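Local atomic coordinates of integral membrane indolylacetylinositol arabinosyltransferase EmbC (Mycolicibacterium smegmatis, PDB entry 7BVE), a protein that probably transfers arabinose units, as an integral membrane glycosyltransferase, to polymerise the arabinan of the mycobacterial cell wall. Residues T616-Y628 with G633-F645. Residues are numbered along the deposited sequence; the frame is centred on the assembly and turned at random.
Sequences TALSFATVNGWWY and GVPWSNSFPEFKF
Asn624 binds the turn around Pro635 and Trp636 in the loop that joins helices 602-619 and 647-668, both predicted to span the membrane, of this GT-C-type glycosyltransferase. The loop folds back on itself here, and Val634 to Ser637 form a type II beta turn. Two hydrogen bonds reach this turn from one residue. The backbone N of Asn624 donates to Trp636 O at 3.0 Å. Asn624 ND2 donates to Pro635 O at 2.9 Å, with an N-H...O angle of 171° and the acceptor in the plane of the amide. Asn624 CG stands anti to the backbone N (chi1 -168°), which swings the amide toward Pro635 O. The in-plane ND2 bond helps set the amide's rotation, while the backbone bond holds the main chain to the turn. The Val634 side chain crosses that of Asn624 at about a right angle, and Val634 CG1 also meets the edge of the Trp626 ring. Helix 688-710 packs against this tight part: Phe699 and Ser703 touch Asn624, and Leu704 touches Val634. The outer side is looser. Asn638 and Ser639 are exposed, and their side chains start away from 616-628, although Val623 CG1 still reaches Ser639 N at 3.6 Å. Next to them, the Phe640 ring lays the rim of one face over the Ala621-Thr622 peptide. Ala621 also packs on Phe499 of the second subunit. At the helix end, Pro641 CG meets the edge of the Phe620 ring, 4.0 Å from Phe620 CD1.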
ATOM      1  N   THR A 616     -10.603  19.236   4.452  1.00 15.07           N
ATOM      2  CA  THR A 616     -11.099  19.525   3.111  1.00 15.07           C
ATOM      3  C   THR A 616      -9.951  19.645   2.113  1.00 15.07           C
ATOM      4  O   THR A 616     -10.091  19.242   0.955  1.00 15.07           O
ATOM      5  CB  THR A 616     -11.943  20.793   3.150  1.00 15.07           C
ATOM      6  OG1 THR A 616     -12.933  20.649   4.169  1.00 15.07           O
ATOM      7  CG2 THR A 616     -12.661  21.003   1.845  1.00 15.07           C
ATOM      8  N   ALA A 617      -8.803  20.174   2.550  1.00 15.07           N
ATOM      9  CA  ALA A 617      -7.603  20.175   1.719  1.00 15.07           C
ATOM     10  C   ALA A 617      -7.110  18.764   1.450  1.00 15.07           C
ATOM     11  O   ALA A 617      -6.642  18.460   0.350  1.00 15.07           O
ATOM     12  CB  ALA A 617      -6.499  20.977   2.394  1.00 15.07           C
ATOM     13  N   LEU A 618      -7.186  17.893   2.454  1.00 15.07           N
ATOM     14  CA  LEU A 618      -6.703  16.528   2.290  1.00 15.07           C
ATOM     15  C   LEU A 618      -7.625  15.703   1.398  1.00 15.07           C
ATOM     16  O   LEU A 618      -7.182  14.729   0.784  1.00 15.07           O
ATOM     17  CB  LEU A 618      -6.539  15.884   3.665  1.00 15.07           C
ATOM     18  CG  LEU A 618      -5.921  14.500   3.797  1.00 15.07           C
ATOM     19  CD1 LEU A 618      -4.520  14.508   3.256  1.00 15.07           C
ATOM     20  CD2 LEU A 618      -5.919  14.100   5.245  1.00 15.07           C
ATOM     21  N   SER A 619      -8.898  16.093   1.289  1.00 15.07           N
ATOM     22  CA  SER A 619      -9.826  15.371   0.422  1.00 15.07           C
ATOM     23  C   SER A 619      -9.540  15.572  -1.062  1.00 15.07           C
ATOM     24  O   SER A 619      -9.688  14.631  -1.841  1.00 15.07           O
ATOM     25  CB  SER A 619     -11.250  15.806   0.722  1.00 15.07           C
ATOM     26  OG  SER A 619     -11.564  15.535   2.069  1.00 15.07           O
ATOM     27  N   PHE A 620      -9.139  16.775  -1.478  1.00 15.07           N
ATOM     28  CA  PHE A 620      -8.960  17.119  -2.886  1.00 15.07           C
ATOM     29  C   PHE A 620      -7.618  16.698  -3.460  1.00 15.07           C
ATOM     30  O   PHE A 620      -7.252  17.166  -4.541  1.00 15.07           O
ATOM     31  CB  PHE A 620      -9.130  18.618  -3.103  1.00 15.07           C
ATOM     32  CG  PHE A 620     -10.544  19.054  -3.212  1.00 15.07           C
ATOM     33  CD1 PHE A 620     -11.220  18.906  -4.409  1.00 15.07           C
ATOM     34  CD2 PHE A 620     -11.201  19.622  -2.150  1.00 15.07           C
ATOM     35  CE1 PHE A 620     -12.520  19.301  -4.535  1.00 15.07           C
ATOM     36  CE2 PHE A 620     -12.508  20.019  -2.270  1.00 15.07           C
ATOM     37  CZ  PHE A 620     -13.165  19.858  -3.471  1.00 15.07           C
ATOM     38  N   ALA A 621      -6.885  15.818  -2.791  1.00 15.07           N
ATOM     39  CA  ALA A 621      -5.565  15.399  -3.248  1.00 15.07           C
ATOM     40  C   ALA A 621      -5.639  14.117  -4.054  1.00 15.07           C
ATOM     41  O   ALA A 621      -4.746  13.278  -3.980  1.00 15.07           O
ATOM     42  CB  ALA A 621      -4.627  15.234  -2.065  1.00 15.07           C
ATOM     43  N   THR A 622      -6.710  13.942  -4.822  1.00 15.07           N
ATOM     44  CA  THR A 622      -6.951  12.735  -5.592  1.00 15.07           C
ATOM     45  C   THR A 622      -7.759  13.112  -6.826  1.00 15.07           C
ATOM     46  O   THR A 622      -7.892  14.289  -7.158  1.00 15.07           O
ATOM     47  CB  THR A 622      -7.644  11.693  -4.715  1.00 15.07           C
ATOM     48  OG1 THR A 622      -7.879  10.503  -5.470  1.00 15.07           O
ATOM     49  CG2 THR A 622      -8.936  12.232  -4.173  1.00 15.07           C
ATOM     50  N   VAL A 623      -8.306  12.113  -7.508  1.00 15.07           N
ATOM     51  CA  VAL A 623      -9.040  12.317  -8.746  1.00 15.07           C
ATOM     52  C   VAL A 623     -10.536  12.336  -8.469  1.00 15.07           C
ATOM     53  O   VAL A 623     -11.012  11.893  -7.425  1.00 15.07           O
ATOM     54  CB  VAL A 623      -8.693  11.232  -9.778  1.00 15.07           C
ATOM     55  CG1 VAL A 623      -7.264  11.355 -10.186  1.00 15.07           C
ATOM     56  CG2 VAL A 623      -8.937   9.872  -9.195  1.00 15.07           C
ATOM     57  N   ASN A 624     -11.294  12.853  -9.426  1.00 15.07           N
ATOM     58  CA  ASN A 624     -12.755  12.830  -9.377  1.00 15.07           C
ATOM     59  C   ASN A 624     -13.283  11.583 -10.085  1.00 15.07           C
ATOM     60  O   ASN A 624     -14.101  11.652 -10.990  1.00 15.07           O
ATOM     61  CB  ASN A 624     -13.317  14.091 -10.021  1.00 15.07           C
ATOM     62  CG  ASN A 624     -14.781  14.285  -9.761  1.00 15.07           C
ATOM     63  OD1 ASN A 624     -15.284  13.882  -8.719  1.00 15.07           O
ATOM     64  ND2 ASN A 624     -15.492  14.833 -10.729  1.00 15.07           N
ATOM     65  N   GLY A 625     -12.797  10.423  -9.665  1.00 15.07           N
ATOM     66  CA  GLY A 625     -13.028   9.185 -10.382  1.00 15.07           C
ATOM     67  C   GLY A 625     -14.237   8.431  -9.859  1.00 15.07           C
ATOM     68  O   GLY A 625     -14.443   8.327  -8.653  1.00 15.07           O
ATOM     69  N   TRP A 626     -15.025   7.909 -10.787  1.00 15.07           N
ATOM     70  CA  TRP A 626     -16.175   7.069 -10.502  1.00 15.07           C
ATOM     71  C   TRP A 626     -15.957   5.724 -11.192  1.00 15.07           C
ATOM     72  O   TRP A 626     -14.920   5.483 -11.803  1.00 15.07           O
ATOM     73  CB  TRP A 626     -17.458   7.764 -10.952  1.00 15.07           C
ATOM     74  CG  TRP A 626     -17.704   9.060 -10.254  1.00 15.07           C
ATOM     75  CD1 TRP A 626     -17.394  10.298 -10.710  1.00 15.07           C
ATOM     76  CD2 TRP A 626     -18.307   9.247  -8.973  1.00 15.07           C
ATOM     77  NE1 TRP A 626     -17.761  11.248  -9.798  1.00 15.07           N
ATOM     78  CE2 TRP A 626     -18.324  10.626  -8.718  1.00 15.07           C
ATOM     79  CE3 TRP A 626     -18.825   8.380  -8.011  1.00 15.07           C
ATOM     80  CZ2 TRP A 626     -18.848  11.159  -7.550  1.00 15.07           C
ATOM     81  CZ3 TRP A 626     -19.349   8.909  -6.860  1.00 15.07           C
ATOM     82  CH2 TRP A 626     -19.356  10.283  -6.634  1.00 15.07           C
ATOM     83  N   TRP A 627     -16.947   4.851 -11.115  1.00 15.07           N
ATOM     84  CA  TRP A 627     -16.807   3.476 -11.574  1.00 15.07           C
ATOM     85  C   TRP A 627     -17.064   3.386 -13.079  1.00 15.07           C
ATOM     86  O   TRP A 627     -16.981   4.393 -13.782  1.00 15.07           O
ATOM     87  CB  TRP A 627     -17.694   2.554 -10.744  1.00 15.07           C
ATOM     88  CG  TRP A 627     -17.134   2.367  -9.394  1.00 15.07           C
ATOM     89  CD1 TRP A 627     -17.552   2.959  -8.246  1.00 15.07           C
ATOM     90  CD2 TRP A 627     -15.996   1.587  -9.053  1.00 15.07           C
ATOM     91  NE1 TRP A 627     -16.760   2.564  -7.202  1.00 15.07           N
ATOM     92  CE2 TRP A 627     -15.793   1.723  -7.674  1.00 15.07           C
ATOM     93  CE3 TRP A 627     -15.133   0.766  -9.780  1.00 15.07           C
ATOM     94  CZ2 TRP A 627     -14.771   1.076  -7.007  1.00 15.07           C
ATOM     95  CZ3 TRP A 627     -14.121   0.127  -9.121  1.00 15.07           C
ATOM     96  CH2 TRP A 627     -13.944   0.283  -7.746  1.00 15.07           C
ATOM     97  N   TYR A 628     -17.345   2.173 -13.566  1.00 15.07           N
ATOM     98  CA  TYR A 628     -17.174   1.727 -14.949  1.00 15.07           C
ATOM     99  C   TYR A 628     -17.689   2.665 -16.050  1.00 15.07           C
ATOM    100  O   TYR A 628     -16.885   3.237 -16.792  1.00 15.07           O
ATOM    101  CB  TYR A 628     -17.812   0.329 -15.028  1.00 15.07           C
ATOM    102  CG  TYR A 628     -18.045  -0.222 -16.401  1.00 15.07           C
ATOM    103  CD1 TYR A 628     -16.996  -0.436 -17.273  1.00 15.07           C
ATOM    104  CD2 TYR A 628     -19.318  -0.601 -16.798  1.00 15.07           C
ATOM    105  CE1 TYR A 628     -17.215  -0.939 -18.530  1.00 15.07           C
ATOM    106  CE2 TYR A 628     -19.543  -1.121 -18.047  1.00 15.07           C
ATOM    107  CZ  TYR A 628     -18.488  -1.282 -18.911  1.00 15.07           C
ATOM    108  OH  TYR A 628     -18.691  -1.789 -20.170  1.00 15.07           O
ATOM    109  N   GLY A 633     -17.148  11.485 -19.379  1.00 15.07           N
ATOM    110  CA  GLY A 633     -17.362  12.909 -19.531  1.00 15.07           C
ATOM    111  C   GLY A 633     -17.208  13.738 -18.278  1.00 15.07           C
ATOM    112  O   GLY A 633     -17.405  14.954 -18.336  1.00 15.07           O
ATOM    113  N   VAL A 634     -16.846  13.127 -17.161  1.00 15.07           N
ATOM    114  CA  VAL A 634     -16.824  13.813 -15.865  1.00 15.07           C
ATOM    115  C   VAL A 634     -15.577  14.684 -15.779  1.00 15.07           C
ATOM    116  O   VAL A 634     -14.493  14.237 -16.192  1.00 15.07           O
ATOM    117  CB  VAL A 634     -16.876  12.776 -14.737  1.00 15.07           C
ATOM    118  CG1 VAL A 634     -16.716  13.392 -13.379  1.00 15.07           C
ATOM    119  CG2 VAL A 634     -18.182  12.049 -14.789  1.00 15.07           C
ATOM    120  N   PRO A 635     -15.674  15.931 -15.304  1.00 15.07           N
ATOM    121  CA  PRO A 635     -14.477  16.769 -15.172  1.00 15.07           C
ATOM    122  C   PRO A 635     -13.525  16.288 -14.091  1.00 15.07           C
ATOM    123  O   PRO A 635     -13.944  15.889 -13.005  1.00 15.07           O
ATOM    124  CB  PRO A 635     -15.051  18.145 -14.827  1.00 15.07           C
ATOM    125  CG  PRO A 635     -16.393  17.881 -14.300  1.00 15.07           C
ATOM    126  CD  PRO A 635     -16.899  16.701 -15.045  1.00 15.07           C
ATOM    127  N   TRP A 636     -12.230  16.356 -14.414  1.00 15.07           N
ATOM    128  CA  TRP A 636     -11.103  15.960 -13.563  1.00 15.07           C
ATOM    129  C   TRP A 636     -11.176  14.503 -13.134  1.00 15.07           C
ATOM    130  O   TRP A 636     -10.755  14.152 -12.037  1.00 15.07           O
ATOM    131  CB  TRP A 636     -10.946  16.845 -12.325  1.00 15.07           C
ATOM    132  CG  TRP A 636     -10.695  18.274 -12.610  1.00 15.07           C
ATOM    133  CD1 TRP A 636      -9.621  18.794 -13.247  1.00 15.07           C
ATOM    134  CD2 TRP A 636     -11.444  19.385 -12.118  1.00 15.07           C
ATOM    135  NE1 TRP A 636      -9.703  20.157 -13.275  1.00 15.07           N
ATOM    136  CE2 TRP A 636     -10.810  20.545 -12.573  1.00 15.07           C
ATOM    137  CE3 TRP A 636     -12.614  19.509 -11.368  1.00 15.07           C
ATOM    138  CZ2 TRP A 636     -11.301  21.812 -12.305  1.00 15.07           C
ATOM    139  CZ3 TRP A 636     -13.096  20.762 -11.105  1.00 15.07           C
ATOM    140  CH2 TRP A 636     -12.443  21.898 -11.568  1.00 15.07           C
ATOM    141  N   SER A 637     -11.666  13.636 -14.013  1.00 15.07           N
ATOM    142  CA  SER A 637     -11.834  12.232 -13.678  1.00 15.07           C
ATOM    143  C   SER A 637     -10.537  11.441 -13.749  1.00 15.07           C
ATOM    144  O   SER A 637     -10.534  10.261 -13.394  1.00 15.07           O
ATOM    145  CB  SER A 637     -12.875  11.623 -14.603  1.00 15.07           C
ATOM    146  OG  SER A 637     -12.456  11.665 -15.951  1.00 15.07           O
ATOM    147  N   ASN A 638      -9.448  12.056 -14.196  1.00 15.07           N
ATOM    148  CA  ASN A 638      -8.163  11.380 -14.301  1.00 15.07           C
ATOM    149  C   ASN A 638      -7.012  12.243 -13.804  1.00 15.07           C
ATOM    150  O   ASN A 638      -5.853  11.863 -13.992  1.00 15.07           O
ATOM    151  CB  ASN A 638      -7.896  10.967 -15.746  1.00 15.07           C
ATOM    152  CG  ASN A 638      -8.780   9.830 -16.200  1.00 15.07           C
ATOM    153  OD1 ASN A 638      -8.993   8.866 -15.470  1.00 15.07           O
ATOM    154  ND2 ASN A 638      -9.300   9.934 -17.416  1.00 15.07           N
ATOM    155  N   SER A 639      -7.289  13.386 -13.186  1.00 15.07           N
ATOM    156  CA  SER A 639      -6.258  14.300 -12.729  1.00 15.07           C
ATOM    157  C   SER A 639      -6.764  15.008 -11.487  1.00 15.07           C
ATOM    158  O   SER A 639      -7.927  14.876 -11.113  1.00 15.07           O
ATOM    159  CB  SER A 639      -5.880  15.292 -13.826  1.00 15.07           C
ATOM    160  OG  SER A 639      -6.981  16.100 -14.181  1.00 15.07           O
ATOM    161  N   PHE A 640      -5.881  15.760 -10.838  1.00 15.07           N
ATOM    162  CA  PHE A 640      -6.278  16.457  -9.624  1.00 15.07           C
ATOM    163  C   PHE A 640      -7.099  17.688  -9.995  1.00 15.07           C
ATOM    164  O   PHE A 640      -6.830  18.316 -11.019  1.00 15.07           O
ATOM    165  CB  PHE A 640      -5.083  16.916  -8.780  1.00 15.07           C
ATOM    166  CG  PHE A 640      -4.308  15.813  -8.095  1.00 15.07           C
ATOM    167  CD1 PHE A 640      -4.602  14.475  -8.282  1.00 15.07           C
ATOM    168  CD2 PHE A 640      -3.339  16.146  -7.170  1.00 15.07           C
ATOM    169  CE1 PHE A 640      -3.884  13.499  -7.632  1.00 15.07           C
ATOM    170  CE2 PHE A 640      -2.633  15.175  -6.507  1.00 15.07           C
ATOM    171  CZ  PHE A 640      -2.908  13.851  -6.738  1.00 15.07           C
ATOM    172  N   PRO A 641      -8.099  18.051  -9.193  1.00 15.07           N
ATOM    173  CA  PRO A 641      -8.846  19.283  -9.459  1.00 15.07           C
ATOM    174  C   PRO A 641      -7.984  20.519  -9.267  1.00 15.07           C
ATOM    175  O   PRO A 641      -7.315  20.675  -8.246  1.00 15.07           O
ATOM    176  CB  PRO A 641      -9.984  19.226  -8.437  1.00 15.07           C
ATOM    177  CG  PRO A 641     -10.139  17.801  -8.142  1.00 15.07           C
ATOM    178  CD  PRO A 641      -8.772  17.229  -8.180  1.00 15.07           C
ATOM    179  N   GLU A 642      -8.005  21.398 -10.263  1.00 22.68           N
ATOM    180  CA  GLU A 642      -7.229  22.626 -10.222  1.00 22.68           C
ATOM    181  C   GLU A 642      -7.829  23.629 -11.188  1.00 22.68           C
ATOM    182  O   GLU A 642      -8.414  23.253 -12.205  1.00 22.68           O
ATOM    183  CB  GLU A 642      -5.760  22.376 -10.574  1.00 22.68           C
ATOM    184  CG  GLU A 642      -5.479  21.939 -11.988  1.00 22.68           C
ATOM    185  CD  GLU A 642      -4.008  21.681 -12.213  1.00 22.68           C
ATOM    186  OE1 GLU A 642      -3.231  21.784 -11.243  1.00 22.68           O
ATOM    187  OE2 GLU A 642      -3.624  21.387 -13.362  1.00 22.68           O
ATOM    188  N   PHE A 643      -7.694  24.907 -10.852  1.00 36.58           N
ATOM    189  CA  PHE A 643      -7.977  25.971 -11.802  1.00 36.58           C
ATOM    190  C   PHE A 643      -6.707  26.547 -12.403  1.00 36.58           C
ATOM    191  O   PHE A 643      -6.538  26.534 -13.625  1.00 36.58           O
ATOM    192  CB  PHE A 643      -8.792  27.090 -11.148  1.00 36.58           C
ATOM    193  CG  PHE A 643      -9.184  28.170 -12.104  1.00 36.58           C
ATOM    194  CD1 PHE A 643     -10.170  27.941 -13.047  1.00 36.58           C
ATOM    195  CD2 PHE A 643      -8.565  29.409 -12.070  1.00 36.58           C
ATOM    196  CE1 PHE A 643     -10.534  28.927 -13.941  1.00 36.58           C
ATOM    197  CE2 PHE A 643      -8.925  30.401 -12.962  1.00 36.58           C
ATOM    198  CZ  PHE A 643      -9.912  30.158 -13.897  1.00 36.58           C
ATOM    199  N   LYS A 644      -5.807  27.056 -11.570  1.00 42.10           N
ATOM    200  CA  LYS A 644      -4.446  27.359 -11.989  1.00 42.10           C
ATOM    201  C   LYS A 644      -3.391  26.774 -11.072  1.00 42.10           C
ATOM    202  O   LYS A 644      -2.269  26.540 -11.534  1.00 42.10           O
ATOM    203  CB  LYS A 644      -4.220  28.876 -12.078  1.00 42.10           C
ATOM    204  CG  LYS A 644      -5.063  29.590 -13.114  1.00 42.10           C
ATOM    205  CD  LYS A 644      -4.673  29.188 -14.526  1.00 42.10           C
ATOM    206  CE  LYS A 644      -5.496  29.945 -15.555  1.00 42.10           C
ATOM    207  NZ  LYS A 644      -5.193  29.502 -16.941  1.00 42.10           N
ATOM    208  N   PHE A 645      -3.705  26.518  -9.806  1.00 35.42           N
ATOM    209  CA  PHE A 645      -2.737  26.047  -8.828  1.00 35.42           C
ATOM    210  C   PHE A 645      -3.032  24.657  -8.298  1.00 35.42           C
ATOM    211  O   PHE A 645      -2.113  23.849  -8.158  1.00 35.42           O
ATOM    212  CB  PHE A 645      -2.668  27.008  -7.638  1.00 35.42           C
ATOM    213  CG  PHE A 645      -2.097  28.348  -7.967  1.00 35.42           C
ATOM    214  CD1 PHE A 645      -0.728  28.522  -8.079  1.00 35.42           C
ATOM    215  CD2 PHE A 645      -2.927  29.440  -8.146  1.00 35.42           C
ATOM    216  CE1 PHE A 645      -0.198  29.757  -8.376  1.00 35.42           C
ATOM    217  CE2 PHE A 645      -2.405  30.680  -8.443  1.00 35.42           C
ATOM    218  CZ  PHE A 645      -1.037  30.838  -8.558  1.00 35.42           C
TER